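Local coordinates for protein N-acetylneuraminic acid (Sialic acid) synthetase (PDB 6NCS) that probably makes N-acylneuraminate (sialic acid) or its 9-phosphate in a manganese-binding barrel, at residues Ala57-Ala62 / Ile227-Tyr232. Residues are numbered along the deposited sequence; the frame is centred on the assembly and turned at random.
Sequences AIKFQA and IIEKHY. With MN (manganese (II) ion), chain C.
Lys59 and Glu229 meet inside the barrel mouth, their side chains crossing at about a right angle. The lysine touches the carboxylate with its methylene CE and not its amine: Lys59 CE lies 3.7 Å from Glu229 OE2, while Lys59 NZ stays 5.1 Å from Glu229 OE1. The lysine chain bends at chi3 and chi4 (78° and 49°), which carries its amine off to Glu31 in a salt bridge, to Thr106 and to a citrate that probably came from the crystallisation liquor. Glu229 instead runs extended beyond CG, with CG anti to the backbone N (chi1 -176°), and its carboxylate divides the work. OE2 forms a salt bridge with Lys125, and Glu229 OE1 accepts a hydrogen bond of 2.5 Å from a water. That same water sits 2.0 Å from the manganese ion, so Glu229 is a second-shell residue that probably helps hold that water in place. Two residues further on, His231 binds the metal directly through NE2 at 2.2 Å, and His210 is a further ligand. On the outer side of the strands, Ile58 CD1 touches Tyr232 CE2 at 3.9 Å, arriving at the ring's edge near its plane. The phenol's OH is hydrogen-bonded to the backbone oxygen of Met46, in the helix 40-52 against which the ring packs. Strand 27-33 lies between 57-62 and 227-231 in the sheet, so the two strands do not pair through their backbones and meet through side chains alone. Polar groups turned into the barrel around the manganese, and apolar ones turned out to the helices, fit the TIM-barrel fold to which the NeuB family belongs.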
loop_
_atom_site.group_PDB
_atom_site.type_symbol
_atom_site.label_atom_id
_atom_site.label_comp_id
_atom_site.label_asym_id
_atom_site.label_seq_id
_atom_site.Cartn_x
_atom_site.Cartn_y
_atom_site.Cartn_z
ATOM N N ALA A 57 13.410 6.368 16.823
ATOM C CA ALA A 57 13.082 7.202 17.965
ATOM C C ALA A 57 12.333 6.377 18.998
ATOM O O ALA A 57 11.685 5.382 18.662
ATOM C CB ALA A 57 12.243 8.413 17.530
ATOM N N ILE A 58 12.425 6.796 20.261
ATOM C CA ILE A 58 11.578 6.253 21.319
ATOM C C ILE A 58 10.857 7.414 21.997
ATOM O O ILE A 58 11.452 8.466 22.263
ATOM C CB ILE A 58 12.380 5.390 22.322
ATOM C CG1 ILE A 58 11.457 4.769 23.371
ATOM C CG2 ILE A 58 13.529 6.193 22.971
ATOM C CD1 ILE A 58 12.097 3.651 24.183
ATOM N N LYS A 59 9.557 7.228 22.240
ATOM C CA LYS A 59 8.668 8.296 22.672
ATOM C C LYS A 59 8.066 7.956 24.032
ATOM O O LYS A 59 7.675 6.811 24.277
ATOM C CB LYS A 59 7.547 8.515 21.643
ATOM C CG LYS A 59 6.751 9.791 21.855
ATOM C CD LYS A 59 5.572 9.864 20.885
ATOM C CE LYS A 59 4.454 8.976 21.373
ATOM N NZ LYS A 59 4.248 9.300 22.827
ATOM N N PHE A 60 7.991 8.957 24.910
ATOM C CA PHE A 60 7.407 8.822 26.242
ATOM C C PHE A 60 6.220 9.784 26.355
ATOM O O PHE A 60 5.859 10.461 25.391
ATOM C CB PHE A 60 8.484 9.050 27.323
ATOM C CG PHE A 60 9.523 7.946 27.379
ATOM C CD1 PHE A 60 9.373 6.876 28.249
ATOM C CD2 PHE A 60 10.629 7.966 26.537
ATOM C CE1 PHE A 60 10.315 5.840 28.289
ATOM C CE2 PHE A 60 11.576 6.940 26.567
ATOM C CZ PHE A 60 11.420 5.879 27.449
ATOM N N GLN A 61 5.569 9.810 27.517
ATOM C CA GLN A 61 4.413 10.676 27.742
ATOM C C GLN A 61 4.663 11.548 28.962
ATOM O O GLN A 61 5.075 11.042 30.010
ATOM C CB GLN A 61 3.120 9.871 27.935
ATOM C CG GLN A 61 2.714 9.117 26.665
ATOM C CD GLN A 61 1.449 8.298 26.823
ATOM O OE1 GLN A 61 0.685 8.474 27.769
ATOM N NE2 GLN A 61 1.235 7.372 25.890
ATOM N N ALA A 62 4.391 12.845 28.820
ATOM C CA ALA A 62 4.632 13.846 29.860
ATOM C C ALA A 62 3.295 14.472 30.239
ATOM O O ALA A 62 2.731 15.262 29.470
ATOM C CB ALA A 62 5.621 14.907 29.371
ATOM N N ILE A 227 5.997 7.704 8.163
ATOM C CA ILE A 227 6.353 7.599 9.567
ATOM C C ILE A 227 5.481 6.484 10.116
ATOM O O ILE A 227 4.313 6.372 9.730
ATOM C CB ILE A 227 6.087 8.916 10.335
ATOM C CG1 ILE A 227 6.860 10.088 9.733
ATOM C CG2 ILE A 227 6.425 8.756 11.820
ATOM C CD1 ILE A 227 6.096 10.844 8.618
ATOM N N ILE A 228 6.041 5.648 10.987
ATOM C CA ILE A 228 5.275 4.607 11.666
ATOM C C ILE A 228 5.498 4.760 13.159
ATOM O O ILE A 228 6.651 4.828 13.614
ATOM C CB ILE A 228 5.676 3.189 11.218
ATOM C CG1 ILE A 228 5.284 2.947 9.759
ATOM C CG2 ILE A 228 5.034 2.144 12.132
ATOM C CD1 ILE A 228 3.760 2.782 9.552
ATOM N N GLU A 229 4.403 4.802 13.917
ATOM C CA GLU A 229 4.452 4.775 15.370
ATOM C C GLU A 229 3.795 3.482 15.840
ATOM O O GLU A 229 2.717 3.122 15.359
ATOM C CB GLU A 229 3.742 5.997 15.967
ATOM C CG GLU A 229 3.845 6.072 17.475
ATOM C CD GLU A 229 3.160 7.301 18.040
ATOM O OE1 GLU A 229 2.150 7.149 18.754
ATOM O OE2 GLU A 229 3.626 8.421 17.762
ATOM N N LYS A 230 4.452 2.778 16.756
ATOM C CA LYS A 230 3.963 1.495 17.248
ATOM C C LYS A 230 4.223 1.415 18.741
ATOM O O LYS A 230 5.343 1.686 19.183
ATOM C CB LYS A 230 4.662 0.338 16.512
ATOM C CG LYS A 230 4.361 -1.061 17.036
ATOM C CD LYS A 230 2.939 -1.503 16.728
ATOM C CE LYS A 230 2.556 -2.729 17.566
ATOM N NZ LYS A 230 1.116 -3.114 17.351
ATOM N N HIS A 231 3.200 1.067 19.523
ATOM C CA HIS A 231 3.422 0.916 20.956
ATOM C C HIS A 231 4.415 -0.208 21.213
ATOM O O HIS A 231 4.514 -1.173 20.448
ATOM C CB HIS A 231 2.114 0.633 21.694
ATOM C CG HIS A 231 1.242 1.839 21.849
ATOM N ND1 HIS A 231 0.978 2.411 23.074
ATOM C CD2 HIS A 231 0.585 2.589 20.932
ATOM C CE1 HIS A 231 0.192 3.460 22.909
ATOM N NE2 HIS A 231 -0.063 3.588 21.618
ATOM N N TYR A 232 5.137 -0.088 22.322
ATOM C CA TYR A 232 6.358 -0.851 22.510
ATOM C C TYR A 232 6.513 -1.241 23.973
ATOM O O TYR A 232 6.208 -0.455 24.878
ATOM C CB TYR A 232 7.546 -0.020 21.994
ATOM C CG TYR A 232 8.902 -0.466 22.469
ATOM C CD1 TYR A 232 9.395 -1.725 22.143
ATOM C CD2 TYR A 232 9.707 0.383 23.217
ATOM C CE1 TYR A 232 10.642 -2.134 22.583
ATOM C CE2 TYR A 232 10.963 -0.016 23.646
ATOM C CZ TYR A 232 11.421 -1.276 23.327
ATOM O OH TYR A 232 12.664 -1.678 23.757
HETATM MN MN MN C . -1.081 5.465 21.023
HETATM O O HOH W 1 0.444 5.697 19.812
#